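Local coordinates for protein glutamate racemase (Francisella tularensis subsp. tularensis, PDB 3OUT) that belongs to the Asp/Glu/hydantoin racemase family and holds D-glutamic acid in a pocket of its two-sheet alpha/beta fold, at residues A76-S81 with N126-Q131; Y173-N178 with A197-V202; I36-I41 with A62-D67; I153-V158 with P242-S247. One frame throughout, in Å; residues are numbered along the deposited sequence.

Contact 1 (A76-S81 with N126-Q131); sequences ACNTIS and NAYALQ. With DGL (D-glutamic acid), chain E.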
loop_
_atom_site.group_PDB
_atom_site.type_symbol
_atom_site.label_atom_id
_atom_site.label_comp_id
_atom_site.label_asym_id
_atom_site.label_seq_id
_atom_site.Cartn_x
_atom_site.Cartn_y
_atom_site.Cartn_z
ATOM N N ALA B 76 -6.707 18.808 -6.054
ATOM C CA ALA B 76 -7.961 19.259 -5.399
ATOM C C ALA B 76 -7.860 19.336 -3.880
ATOM O O ALA B 76 -8.632 20.085 -3.211
ATOM C CB ALA B 76 -9.111 18.341 -5.803
ATOM N N CYS B 77 -6.918 18.556 -3.340
ATOM C CA CYS B 77 -6.748 18.337 -1.910
ATOM C C CYS B 77 -5.742 19.339 -1.351
ATOM O O CYS B 77 -4.605 19.448 -1.845
ATOM C CB CYS B 77 -6.219 16.921 -1.682
ATOM S SG CYS B 77 -5.900 16.570 0.065
ATOM N N ASN B 78 -6.145 20.071 -0.316
ATOM C CA ASN B 78 -5.263 21.012 0.327
ATOM C C ASN B 78 -4.094 20.342 1.050
ATOM O O ASN B 78 -2.999 20.898 1.133
ATOM C CB ASN B 78 -6.014 21.879 1.342
ATOM C CG ASN B 78 -6.970 22.867 0.703
ATOM O OD1 ASN B 78 -6.631 24.064 0.497
ATOM N ND2 ASN B 78 -8.186 22.399 0.420
ATOM N N THR B 79 -4.329 19.147 1.569
ATOM C CA THR B 79 -3.328 18.414 2.346
ATOM C C THR B 79 -2.218 17.946 1.400
ATOM O O THR B 79 -1.049 18.173 1.667
ATOM C CB THR B 79 -3.959 17.206 3.140
ATOM O OG1 THR B 79 -4.997 17.689 3.998
ATOM C CG2 THR B 79 -2.888 16.446 3.901
ATOM N N ILE B 80 -2.573 17.350 0.263
ATOM C CA ILE B 80 -1.562 16.996 -0.758
ATOM C C ILE B 80 -0.866 18.252 -1.300
ATOM O O ILE B 80 0.354 18.277 -1.431
ATOM C CB ILE B 80 -2.191 16.180 -1.913
ATOM C CG1 ILE B 80 -2.756 14.860 -1.376
ATOM C CG2 ILE B 80 -1.139 15.884 -3.028
ATOM C CD1 ILE B 80 -3.609 14.053 -2.413
ATOM N N SER B 81 -1.633 19.300 -1.575
ATOM C CA SER B 81 -1.000 20.557 -2.058
ATOM C C SER B 81 0.016 21.137 -1.077
ATOM O O SER B 81 1.045 21.683 -1.469
ATOM C CB SER B 81 -2.070 21.611 -2.302
ATOM O OG SER B 81 -2.984 21.227 -3.364
ATOM N N ASN B 126 2.531 24.273 7.727
ATOM C CA ASN B 126 2.684 25.735 7.560
ATOM C C ASN B 126 2.544 26.249 6.126
ATOM O O ASN B 126 2.862 27.432 5.851
ATOM C CB ASN B 126 4.004 26.256 8.185
ATOM C CG ASN B 126 3.949 27.751 8.495
ATOM O OD1 ASN B 126 2.984 28.238 9.100
ATOM N ND2 ASN B 126 5.006 28.484 8.096
ATOM N N ALA B 127 2.020 25.432 5.212
ATOM C CA ALA B 127 2.034 25.799 3.823
ATOM C C ALA B 127 1.243 27.096 3.524
ATOM O O ALA B 127 1.685 27.903 2.710
ATOM C CB ALA B 127 1.486 24.631 2.949
ATOM N N TYR B 128 0.073 27.282 4.125
ATOM C CA TYR B 128 -0.736 28.456 3.760
ATOM C C TYR B 128 -0.034 29.719 4.215
ATOM O O TYR B 128 0.079 30.672 3.455
ATOM C CB TYR B 128 -2.155 28.388 4.317
ATOM C CG TYR B 128 -3.196 27.918 3.316
ATOM C CD1 TYR B 128 -3.648 28.755 2.346
ATOM C CD2 TYR B 128 -3.775 26.638 3.401
ATOM C CE1 TYR B 128 -4.620 28.340 1.436
ATOM C CE2 TYR B 128 -4.727 26.243 2.550
ATOM C CZ TYR B 128 -5.153 27.108 1.543
ATOM O OH TYR B 128 -6.117 26.692 0.643
ATOM N N ALA B 129 0.432 29.739 5.459
ATOM C CA ALA B 129 1.156 30.954 5.933
ATOM C C ALA B 129 2.391 31.220 5.088
ATOM O O ALA B 129 2.649 32.340 4.688
ATOM C CB ALA B 129 1.510 30.809 7.379
ATOM N N LEU B 130 3.159 30.180 4.792
ATOM C CA LEU B 130 4.355 30.335 3.966
ATOM C C LEU B 130 4.058 30.903 2.588
ATOM O O LEU B 130 4.733 31.842 2.130
ATOM C CB LEU B 130 5.091 29.008 3.842
ATOM C CG LEU B 130 6.428 29.047 3.103
ATOM C CD1 LEU B 130 7.497 29.704 3.991
ATOM C CD2 LEU B 130 6.803 27.637 2.591
ATOM N N GLN B 131 3.036 30.372 1.936
ATOM C CA GLN B 131 2.713 30.793 0.558
ATOM C C GLN B 131 2.109 32.180 0.535
ATOM O O GLN B 131 2.362 32.933 -0.387
ATOM C CB GLN B 131 1.798 29.790 -0.129
ATOM C CG GLN B 131 2.423 28.389 -0.299
ATOM C CD GLN B 131 3.615 28.364 -1.229
ATOM O OE1 GLN B 131 3.612 29.003 -2.278
ATOM N NE2 GLN B 131 4.654 27.616 -0.841
HETATM N N DGL E . -9.685 14.368 1.976
HETATM C CA DGL E . -9.183 15.009 3.242
HETATM C C DGL E . -8.357 14.036 4.034
HETATM O O DGL E . -7.901 13.021 3.462
HETATM C CB DGL E . -8.304 16.232 3.010
HETATM C CG DGL E . -8.913 17.315 2.108
HETATM C CD DGL E . -8.162 18.632 2.099
HETATM O OE1 DGL E . -7.238 18.821 2.911
HETATM O OE2 DGL E . -8.551 19.508 1.275
HETATM O OXT DGL E . -8.068 14.282 5.231
#
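Asn-78, in the first turn of helix 78-92, faces Tyr-128 of helix 127-135. The backbones stay well separated: the nearest pair of CA atoms, Asn-78 CA and Tyr-128 CA, is 9.4 Å apart, so the junction is made by side-chain tips, with the tyrosine supplying most of the reach. Tyr-128 OH donates to Asn-78 OD1 at 2.7 Å, with a C=O...donor angle of 167°, nearly straight on the carbonyl. The oxygen also lies near the ring plane at its edge, and amide and ring planes are 28° apart. Ile-101 of helix 100-106 packs on the same tyrosine.

With OD1 taken by the phenol, the other end of the amide turns to the ligand: Asn-78 ND2 donates to D-glutamic acid OE2 at 3.0 Å (N-H...O angle 168°), and Asn-78 N reaches the same oxygen at 2.9 Å. Thr-79 OG1 holds the second oxygen, OE1, at 2.7 Å. At the N-cap, Cys-77 SG accepts from Ile-80 N at 3.4 Å.

A carboxylate over the start of a helix would probably be favoured by the helix dipole. The geometry is consistent with a second-shell role for Tyr-128: its hydroxyl, donating to OD1, would favour the amide orientation that turns ND2 to the ligand.

Contact 2 (Y173-N178 with A197-V202); sequences YFHDKN and AKILDV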
loop_
_atom_site.group_PDB
_atom_site.type_symbol
_atom_site.label_atom_id
_atom_site.label_comp_id
_atom_site.label_asym_id
_atom_site.label_seq_id
_atom_site.Cartn_x
_atom_site.Cartn_y
_atom_site.Cartn_z
ATOM N N TYR B 173 -10.770 30.573 18.592
ATOM C CA TYR B 173 -9.409 31.089 18.436
ATOM C C TYR B 173 -9.366 32.415 17.656
ATOM O O TYR B 173 -8.482 33.211 17.919
ATOM C CB TYR B 173 -8.522 30.046 17.747
ATOM C CG TYR B 173 -7.160 30.519 17.296
ATOM C CD1 TYR B 173 -6.148 30.737 18.204
ATOM C CD2 TYR B 173 -6.875 30.719 15.947
ATOM C CE1 TYR B 173 -4.882 31.152 17.780
ATOM C CE2 TYR B 173 -5.628 31.131 15.528
ATOM C CZ TYR B 173 -4.642 31.343 16.438
ATOM O OH TYR B 173 -3.400 31.733 16.033
ATOM N N PHE B 174 -10.293 32.624 16.713
ATOM C CA PHE B 174 -10.242 33.788 15.816
ATOM C C PHE B 174 -10.973 35.007 16.353
ATOM O O PHE B 174 -10.876 36.074 15.776
ATOM C CB PHE B 174 -10.813 33.453 14.436
ATOM C CG PHE B 174 -10.028 32.400 13.713
ATOM C CD1 PHE B 174 -8.849 32.716 13.102
ATOM C CD2 PHE B 174 -10.489 31.102 13.644
ATOM C CE1 PHE B 174 -8.111 31.752 12.424
ATOM C CE2 PHE B 174 -9.773 30.127 12.993
ATOM C CZ PHE B 174 -8.578 30.452 12.381
ATOM N N HIS B 175 -11.730 34.854 17.431
ATOM C CA HIS B 175 -12.625 35.959 17.818
ATOM C C HIS B 175 -11.889 37.261 18.140
ATOM O O HIS B 175 -12.385 38.336 17.793
ATOM C CB HIS B 175 -13.559 35.560 18.954
ATOM C CG HIS B 175 -14.726 34.752 18.494
ATOM N ND1 HIS B 175 -15.214 33.670 19.200
ATOM C CD2 HIS B 175 -15.497 34.860 17.386
ATOM C CE1 HIS B 175 -16.237 33.146 18.546
ATOM N NE2 HIS B 175 -16.426 33.846 17.438
ATOM N N ASP B 176 -10.718 37.177 18.752
ATOM C CA ASP B 176 -9.958 38.399 19.072
ATOM C C ASP B 176 -8.918 38.786 18.002
ATOM O O ASP B 176 -8.118 39.692 18.243
ATOM C CB ASP B 176 -9.261 38.257 20.443
ATOM C CG ASP B 176 -8.122 37.264 20.429
ATOM O OD1 ASP B 176 -8.017 36.491 19.477
ATOM O OD2 ASP B 176 -7.327 37.232 21.384
ATOM N N LYS B 177 -8.915 38.130 16.834
ATOM C CA LYS B 177 -7.804 38.312 15.880
ATOM C C LYS B 177 -8.087 39.334 14.786
ATOM O O LYS B 177 -7.182 39.657 14.012
ATOM C CB LYS B 177 -7.425 36.976 15.191
ATOM C CG LYS B 177 -7.050 35.805 16.118
ATOM C CD LYS B 177 -5.925 36.168 17.085
ATOM C CE LYS B 177 -5.280 34.944 17.731
ATOM N NZ LYS B 177 -6.061 34.400 18.876
ATOM N N ASN B 178 -9.324 39.818 14.691
ATOM C CA ASN B 178 -9.706 40.800 13.694
ATOM C C ASN B 178 -9.329 40.363 12.264
ATOM O O ASN B 178 -8.800 41.147 11.456
ATOM C CB ASN B 178 -9.078 42.170 14.025
ATOM C CG ASN B 178 -9.410 42.646 15.424
ATOM O OD1 ASN B 178 -10.586 42.741 15.793
ATOM N ND2 ASN B 178 -8.373 42.946 16.222
ATOM N N ALA B 197 -20.390 30.542 9.218
ATOM C CA ALA B 197 -20.811 31.949 9.106
ATOM C C ALA B 197 -21.585 32.425 10.337
ATOM O O ALA B 197 -21.523 33.613 10.685
ATOM C CB ALA B 197 -21.645 32.128 7.897
ATOM N N LYS B 198 -22.309 31.514 10.993
ATOM C CA LYS B 198 -23.031 31.851 12.269
ATOM C C LYS B 198 -22.091 32.178 13.436
ATOM O O LYS B 198 -22.422 33.007 14.301
ATOM C CB LYS B 198 -23.928 30.699 12.749
ATOM C CG LYS B 198 -25.299 30.513 12.132
ATOM C CD LYS B 198 -25.943 29.269 12.769
ATOM C CE LYS B 198 -27.440 29.141 12.522
ATOM N NZ LYS B 198 -27.761 28.939 11.071
ATOM N N ILE B 199 -20.942 31.503 13.483
ATOM C CA ILE B 199 -19.974 31.649 14.567
ATOM C C ILE B 199 -18.973 32.790 14.319
ATOM O O ILE B 199 -18.588 33.522 15.240
ATOM C CB ILE B 199 -19.161 30.339 14.740
ATOM C CG1 ILE B 199 -20.076 29.101 14.859
ATOM C CG2 ILE B 199 -18.193 30.454 15.891
ATOM C CD1 ILE B 199 -21.271 29.232 15.814
ATOM N N LEU B 200 -18.532 32.919 13.074
ATOM C CA LEU B 200 -17.485 33.843 12.729
ATOM C C LEU B 200 -17.924 34.595 11.498
ATOM O O LEU B 200 -17.826 34.107 10.376
ATOM C CB LEU B 200 -16.180 33.065 12.501
ATOM C CG LEU B 200 -14.907 33.876 12.410
ATOM C CD1 LEU B 200 -14.640 34.536 13.770
ATOM C CD2 LEU B 200 -13.740 32.985 11.981
ATOM N N ASP B 201 -18.421 35.797 11.731
ATOM C CA ASP B 201 -19.032 36.623 10.706
ATOM C C ASP B 201 -17.982 37.366 9.877
ATOM O O ASP B 201 -17.774 38.579 10.021
ATOM C CB ASP B 201 -19.983 37.614 11.390
ATOM C CG ASP B 201 -20.831 38.374 10.406
ATOM O OD1 ASP B 201 -21.202 37.798 9.346
ATOM O OD2 ASP B 201 -21.132 39.564 10.699
ATOM N N VAL B 202 -17.273 36.620 9.031
ATOM C CA VAL B 202 -16.281 37.202 8.125
ATOM C C VAL B 202 -16.382 36.560 6.756
ATOM O O VAL B 202 -17.026 35.520 6.615
ATOM C CB VAL B 202 -14.855 37.033 8.686
ATOM C CG1 VAL B 202 -14.732 37.697 10.028
ATOM C CG2 VAL B 202 -14.491 35.576 8.791
#
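His-175 and Leu-200 are brought together by unlike first torsions. In His-175, CG stands opposite the carbonyl carbon (chi1 -79°), swinging the imidazole across to the other segment; in Leu-200, CG lies opposite the backbone N, extending the two methyls toward Phe-174 and His-175. The ring delivers NE2 to Ile-199 O at 3.1 Å. On the donor side the bond is almost ideal: the N-H...O angle is 173°, and the oxygen lies practically in the imidazole plane, at the ring's edge. On the acceptor side it is less regular, because the donor sits 36° out of the carbonyl plane. This donor geometry is consistent with a proton on NE2.

The histidine belongs to a type I beta turn from Phe-174 to Lys-177, in the loop joining helix 161-171 to strand 181-184, while Ile-199 and Leu-200 lie where helix 193-199 gives way to strand 203-205. The contact thus joins two helix-to-strand connections leading to neighbouring parallel strands of the four-stranded sheet.

Beside the polar bond, Leu-200 CD1 lies 3.7 Å from His-175 CD2, and its other methyl, CD2, lies 3.8 Å from Phe-174 CB. Leu-182 of strand 181-184 touches both Phe-174 and Leu-200 from the sheet. The Phe-174 ring carries Tyr-173 CD2 over the centre of one face, 3.8 Å above its plane.

Contact 3 (I36-I41 with A62-D67); sequences IYFGDI and AKFLID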
loop_
_atom_site.group_PDB
_atom_site.type_symbol
_atom_site.label_atom_id
_atom_site.label_comp_id
_atom_site.label_asym_id
_atom_site.label_seq_id
_atom_site.Cartn_x
_atom_site.Cartn_y
_atom_site.Cartn_z
ATOM N N ILE B 36 -10.448 12.595 -15.528
ATOM C CA ILE B 36 -10.150 11.433 -14.718
ATOM C C ILE B 36 -10.012 11.951 -13.283
ATOM O O ILE B 36 -9.135 12.761 -13.011
ATOM C CB ILE B 36 -8.819 10.763 -15.114
ATOM C CG1 ILE B 36 -8.908 10.157 -16.510
ATOM C CG2 ILE B 36 -8.424 9.718 -14.050
ATOM C CD1 ILE B 36 -7.547 9.545 -17.029
ATOM N N TYR B 37 -10.906 11.522 -12.406
ATOM C CA TYR B 37 -10.805 11.778 -10.989
ATOM C C TYR B 37 -10.080 10.575 -10.325
ATOM O O TYR B 37 -10.431 9.406 -10.601
ATOM C CB TYR B 37 -12.194 11.915 -10.375
ATOM C CG TYR B 37 -12.177 11.918 -8.855
ATOM C CD1 TYR B 37 -11.971 13.092 -8.141
ATOM C CD2 TYR B 37 -12.396 10.748 -8.126
ATOM C CE1 TYR B 37 -11.903 13.104 -6.757
ATOM C CE2 TYR B 37 -12.329 10.754 -6.731
ATOM C CZ TYR B 37 -12.108 11.908 -6.050
ATOM O OH TYR B 37 -12.044 11.919 -4.654
ATOM N N PHE B 38 -9.115 10.874 -9.465
ATOM C CA PHE B 38 -8.471 9.840 -8.642
ATOM C C PHE B 38 -8.703 10.097 -7.189
ATOM O O PHE B 38 -8.345 11.171 -6.682
ATOM C CB PHE B 38 -6.965 9.735 -8.884
ATOM C CG PHE B 38 -6.369 8.433 -8.374
ATOM C CD1 PHE B 38 -6.147 7.392 -9.251
ATOM C CD2 PHE B 38 -6.142 8.237 -7.026
ATOM C CE1 PHE B 38 -5.690 6.165 -8.789
ATOM C CE2 PHE B 38 -5.664 7.023 -6.557
ATOM C CZ PHE B 38 -5.445 5.986 -7.465
ATOM N N GLY B 39 -9.241 9.118 -6.489
ATOM C CA GLY B 39 -9.347 9.220 -5.040
ATOM C C GLY B 39 -8.769 7.978 -4.391
ATOM O O GLY B 39 -9.179 6.847 -4.713
ATOM N N ASP B 40 -7.833 8.181 -3.469
ATOM C CA ASP B 40 -7.197 7.099 -2.703
ATOM C C ASP B 40 -8.062 6.740 -1.498
ATOM O O ASP B 40 -7.633 6.820 -0.338
ATOM C CB ASP B 40 -5.792 7.524 -2.273
ATOM C CG ASP B 40 -4.975 6.418 -1.681
ATOM O OD1 ASP B 40 -5.334 5.218 -1.803
ATOM O OD2 ASP B 40 -3.926 6.773 -1.064
ATOM N N ILE B 41 -9.277 6.314 -1.788
ATOM C CA ILE B 41 -10.297 5.985 -0.762
ATOM C C ILE B 41 -9.824 4.913 0.253
ATOM O O ILE B 41 -10.250 4.913 1.406
ATOM C CB ILE B 41 -11.663 5.612 -1.417
ATOM C CG1 ILE B 41 -12.090 6.614 -2.503
ATOM C CG2 ILE B 41 -12.772 5.548 -0.357
ATOM C CD1 ILE B 41 -12.056 8.121 -2.083
ATOM N N ALA B 62 0.399 10.257 -8.493
ATOM C CA ALA B 62 0.993 11.028 -9.589
ATOM C C ALA B 62 1.428 10.140 -10.718
ATOM O O ALA B 62 1.113 10.409 -11.895
ATOM C CB ALA B 62 2.174 11.912 -9.102
ATOM N N LYS B 63 2.116 9.041 -10.385
ATOM C CA LYS B 63 2.574 8.122 -11.413
ATOM C C LYS B 63 1.384 7.488 -12.132
ATOM O O LYS B 63 1.416 7.301 -13.351
ATOM C CB LYS B 63 3.528 7.073 -10.832
ATOM C CG LYS B 63 4.802 7.726 -10.336
ATOM C CD LYS B 63 5.675 6.778 -9.506
ATOM C CE LYS B 63 6.829 7.533 -8.860
ATOM N NZ LYS B 63 7.746 6.599 -8.038
ATOM N N PHE B 64 0.340 7.107 -11.393
ATOM C CA PHE B 64 -0.836 6.541 -12.016
ATOM C C PHE B 64 -1.421 7.528 -13.018
ATOM O O PHE B 64 -1.764 7.156 -14.136
ATOM C CB PHE B 64 -1.889 6.169 -10.946
ATOM C CG PHE B 64 -3.139 5.580 -11.513
ATOM C CD1 PHE B 64 -4.124 6.380 -12.045
ATOM C CD2 PHE B 64 -3.312 4.206 -11.542
ATOM C CE1 PHE B 64 -5.263 5.835 -12.571
ATOM C CE2 PHE B 64 -4.461 3.651 -12.084
ATOM C CZ PHE B 64 -5.445 4.482 -12.585
ATOM N N LEU B 65 -1.547 8.795 -12.645
ATOM C CA LEU B 65 -2.187 9.750 -13.560
ATOM C C LEU B 65 -1.346 10.014 -14.798
ATOM O O LEU B 65 -1.891 10.157 -15.892
ATOM C CB LEU B 65 -2.481 11.063 -12.832
ATOM C CG LEU B 65 -3.654 11.019 -11.863
ATOM C CD1 LEU B 65 -3.759 12.281 -11.027
ATOM C CD2 LEU B 65 -5.006 10.715 -12.573
ATOM N N ILE B 66 -0.029 10.098 -14.616
ATOM C CA ILE B 66 0.892 10.346 -15.735
ATOM C C ILE B 66 0.868 9.178 -16.721
ATOM O O ILE B 66 0.911 9.385 -17.932
ATOM C CB ILE B 66 2.300 10.716 -15.250
ATOM C CG1 ILE B 66 2.270 12.074 -14.536
ATOM C CG2 ILE B 66 3.331 10.672 -16.425
ATOM C CD1 ILE B 66 1.835 13.353 -15.339
ATOM N N ASP B 67 0.691 7.959 -16.232
ATOM C CA ASP B 67 0.519 6.786 -17.091
ATOM C C ASP B 67 -0.759 6.821 -17.908
ATOM O O ASP B 67 -0.847 6.145 -18.962
ATOM C CB ASP B 67 0.505 5.496 -16.259
ATOM C CG ASP B 67 1.862 4.903 -16.057
ATOM O OD1 ASP B 67 2.873 5.547 -16.367
ATOM O OD2 ASP B 67 1.856 3.758 -15.529
#
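The connection from strand 35-39 through helix 51-67 to strand 72-75 is a beta-alpha-beta crossover, and here the last turns of the helix lie against the strand that precedes it, with Phe-38 meeting Phe-64 and Ile-36 meeting Leu-65. The axes of strand 36-39 and of the helix segment 62-67 approach to 10.2 Å and run nearly antiparallel, at 161°.

All contacts are apolar. Phe-38 CE1 sits 3.6 Å above one face of the Phe-64 ring, displaced toward its rim. The ring centroids are 5.0 Å apart and the planes inclined by 59°, an oblique pair. Both side chains have CG opposite the backbone N (chi1 -163° in Phe-38), which extends each ring toward the other segment.

One branch of Leu-65 does the rest: its CD2 lies 3.9 Å from Ile-36 CG2 and 4.3 Å from Phe-38 CB. Phe-13 of the adjacent strand 10-14 also packs on Leu-65, while Arg-51 of a neighbouring subunit packs on Phe-64.

Ile-36 and Phe-38, two apart on the strand, both point to the helix, and Tyr-37 between them points away. Such a helix, lying on a parallel sheet and passing strand 10-14 on its way to 72-75, is typical of a three-layer alpha/beta fold.

Contact 4 (I153-V158 with P242-S247); sequences IEEGFV and PLKFRS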
loop_
_atom_site.group_PDB
_atom_site.type_symbol
_atom_site.label_atom_id
_atom_site.label_comp_id
_atom_site.label_asym_id
_atom_site.label_seq_id
_atom_site.Cartn_x
_atom_site.Cartn_y
_atom_site.Cartn_z
ATOM N N ILE B 153 -18.216 15.542 8.745
ATOM C CA ILE B 153 -18.918 15.831 7.505
ATOM C C ILE B 153 -19.169 14.539 6.720
ATOM O O ILE B 153 -20.255 14.317 6.151
ATOM C CB ILE B 153 -18.134 16.913 6.696
ATOM C CG1 ILE B 153 -18.274 18.266 7.415
ATOM C CG2 ILE B 153 -18.603 17.017 5.241
ATOM C CD1 ILE B 153 -17.235 19.275 6.943
ATOM N N GLU B 154 -18.170 13.654 6.704
ATOM C CA GLU B 154 -18.322 12.377 5.991
ATOM C C GLU B 154 -19.361 11.479 6.650
ATOM O O GLU B 154 -19.964 10.647 5.969
ATOM C CB GLU B 154 -16.992 11.651 5.818
ATOM C CG GLU B 154 -16.057 12.411 4.843
ATOM C CD GLU B 154 -14.765 11.710 4.530
ATOM O OE1 GLU B 154 -14.515 10.612 5.083
ATOM O OE2 GLU B 154 -13.969 12.251 3.727
ATOM N N GLU B 155 -19.583 11.664 7.954
ATOM C CA GLU B 155 -20.612 10.915 8.677
ATOM C C GLU B 155 -21.994 11.546 8.550
ATOM O O GLU B 155 -22.954 11.053 9.132
ATOM C CB GLU B 155 -20.243 10.798 10.135
ATOM C CG GLU B 155 -19.036 9.937 10.387
ATOM C CD GLU B 155 -19.237 8.507 9.945
ATOM O OE1 GLU B 155 -20.390 8.001 10.012
ATOM O OE2 GLU B 155 -18.249 7.889 9.469
ATOM N N GLY B 156 -22.077 12.658 7.840
ATOM C CA GLY B 156 -23.375 13.290 7.556
ATOM C C GLY B 156 -23.786 14.388 8.498
ATOM O O GLY B 156 -24.930 14.864 8.399
ATOM N N PHE B 157 -22.914 14.799 9.424
ATOM C CA PHE B 157 -23.222 15.892 10.339
ATOM C C PHE B 157 -22.809 17.171 9.616
ATOM O O PHE B 157 -21.639 17.539 9.630
ATOM C CB PHE B 157 -22.489 15.754 11.682
ATOM C CG PHE B 157 -22.899 14.569 12.509
ATOM C CD1 PHE B 157 -22.270 13.357 12.351
ATOM C CD2 PHE B 157 -23.838 14.689 13.523
ATOM C CE1 PHE B 157 -22.615 12.256 13.113
ATOM C CE2 PHE B 157 -24.176 13.595 14.318
ATOM C CZ PHE B 157 -23.553 12.374 14.121
ATOM N N VAL B 158 -23.773 17.822 8.972
ATOM C CA VAL B 158 -23.494 18.947 8.033
ATOM C C VAL B 158 -24.228 20.249 8.397
ATOM O O VAL B 158 -24.031 21.292 7.756
ATOM C CB VAL B 158 -23.772 18.573 6.581
ATOM C CG1 VAL B 158 -22.766 17.473 6.084
ATOM C CG2 VAL B 158 -25.244 18.154 6.368
ATOM N N PRO B 242 -16.081 1.623 -0.297
ATOM C CA PRO B 242 -16.901 1.248 0.863
ATOM C C PRO B 242 -18.368 1.646 0.691
ATOM O O PRO B 242 -18.716 2.452 -0.184
ATOM C CB PRO B 242 -16.263 2.028 2.004
ATOM C CG PRO B 242 -15.755 3.266 1.318
ATOM C CD PRO B 242 -15.308 2.864 -0.056
ATOM N N LEU B 243 -19.229 1.100 1.530
ATOM C CA LEU B 243 -20.658 1.281 1.338
ATOM C C LEU B 243 -21.111 2.730 1.312
ATOM O O LEU B 243 -22.011 3.058 0.568
ATOM C CB LEU B 243 -21.396 0.545 2.452
ATOM C CG LEU B 243 -22.825 0.160 2.291
ATOM C CD1 LEU B 243 -23.048 -0.736 1.059
ATOM C CD2 LEU B 243 -23.227 -0.539 3.612
ATOM N N LYS B 244 -20.494 3.593 2.119
ATOM C CA LYS B 244 -20.913 4.998 2.160
ATOM C C LYS B 244 -20.341 5.854 1.040
ATOM O O LYS B 244 -20.718 7.022 0.943
ATOM C CB LYS B 244 -20.676 5.630 3.545
ATOM C CG LYS B 244 -21.816 5.296 4.516
ATOM C CD LYS B 244 -21.986 6.293 5.702
ATOM C CE LYS B 244 -21.131 5.873 6.912
ATOM N NZ LYS B 244 -21.638 6.263 8.262
ATOM N N PHE B 245 -19.482 5.310 0.176
ATOM C CA PHE B 245 -18.773 6.154 -0.786
ATOM C C PHE B 245 -19.669 6.855 -1.813
ATOM O O PHE B 245 -19.536 8.058 -2.079
ATOM C CB PHE B 245 -17.638 5.386 -1.463
ATOM C CG PHE B 245 -16.921 6.200 -2.512
ATOM C CD1 PHE B 245 -16.200 7.321 -2.148
ATOM C CD2 PHE B 245 -17.040 5.892 -3.842
ATOM C CE1 PHE B 245 -15.534 8.107 -3.083
ATOM C CE2 PHE B 245 -16.386 6.661 -4.790
ATOM C CZ PHE B 245 -15.638 7.803 -4.401
ATOM N N ARG B 246 -20.559 6.081 -2.418
ATOM C CA ARG B 246 -21.472 6.618 -3.416
ATOM C C ARG B 246 -22.186 7.818 -2.873
ATOM O O ARG B 246 -22.154 8.901 -3.479
ATOM C CB ARG B 246 -22.471 5.541 -3.836
ATOM C CG ARG B 246 -23.142 5.789 -5.181
ATOM C CD ARG B 246 -24.210 6.873 -5.188
ATOM N NE ARG B 246 -25.253 6.706 -4.165
ATOM C CZ ARG B 246 -26.094 7.664 -3.754
ATOM N NH1 ARG B 246 -26.032 8.907 -4.257
ATOM N NH2 ARG B 246 -26.997 7.388 -2.798
ATOM N N SER B 247 -22.807 7.660 -1.720
ATOM C CA SER B 247 -23.635 8.728 -1.176
ATOM C C SER B 247 -22.825 9.945 -0.721
ATOM O O SER B 247 -23.207 11.065 -0.993
ATOM C CB SER B 247 -24.532 8.187 -0.069
ATOM O OG SER B 247 -23.790 7.808 1.066
HETATM O O HOH W 1 -23.308 8.382 8.017
#
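Glu-155 and Lys-244 form a surface salt bridge between the end of helix 149-154 and the start of helix 245-253. The glutamate stands just before Gly-156, whose positive phi ends the first helix in a Schellman motif; Gly-156 N bonds back to Ile-153 O at 3.0 Å. The lysine belongs to a type I beta turn from Pro-242 to Phe-245. In the alpha/beta fold, the bridge spans from an element following strand 140-145 of the four-stranded sheet to one following strand 234-238 of the six-stranded sheet.

Along Glu-155, CB starts out away from the lysine and lies in the plane of the Phe-157 ring, at its edge. At CG the chain bends (chi2 -62°), and this turn brings the acid group back toward the other segment. CD arrives 3.7 Å from Lys-244 NZ. Of the two oxygens, OE1 takes the ammonium, at 2.8 Å from Lys-244 NZ, on its syn side but 26° out of the carboxylate plane; OE2 is 3.9 Å from the same nitrogen, so the bridge is monodentate. The side chains cross at about a right angle. Gly-147 of a neighbouring subunit packs on Glu-155, and the adjacent Glu-154 bonds through OE2 to NE2 of the pocket residue His-188.

The lysine has a second hold: a water accepts from Lys-244 NZ at 2.7 Å and donates to Glu-155 O at 2.9 Å. Glu-155 OE1 thus meets the ammonium nitrogen directly, and Glu-155 O reaches it through the water.

Along the chain the order is contact 3, contact 1, then contact 4, whose long loop encloses contact 2. Contact 3 belongs to the six-stranded sheet and contact 2 to the four-stranded one; their centres lie about 37 Å apart, on opposite sides of the chain's centre. Contacts 1 and 4 each join elements of the two halves, with centres about 24 Å apart, and contact 1 holds part of the D-glutamic acid pocket. Contacts 3 and 4 touch: Ile-41 CD1 packs 3.6 Å from Phe-245 CE1. The two halves are thus connected at separate places, one beside the ligand and one at the surface.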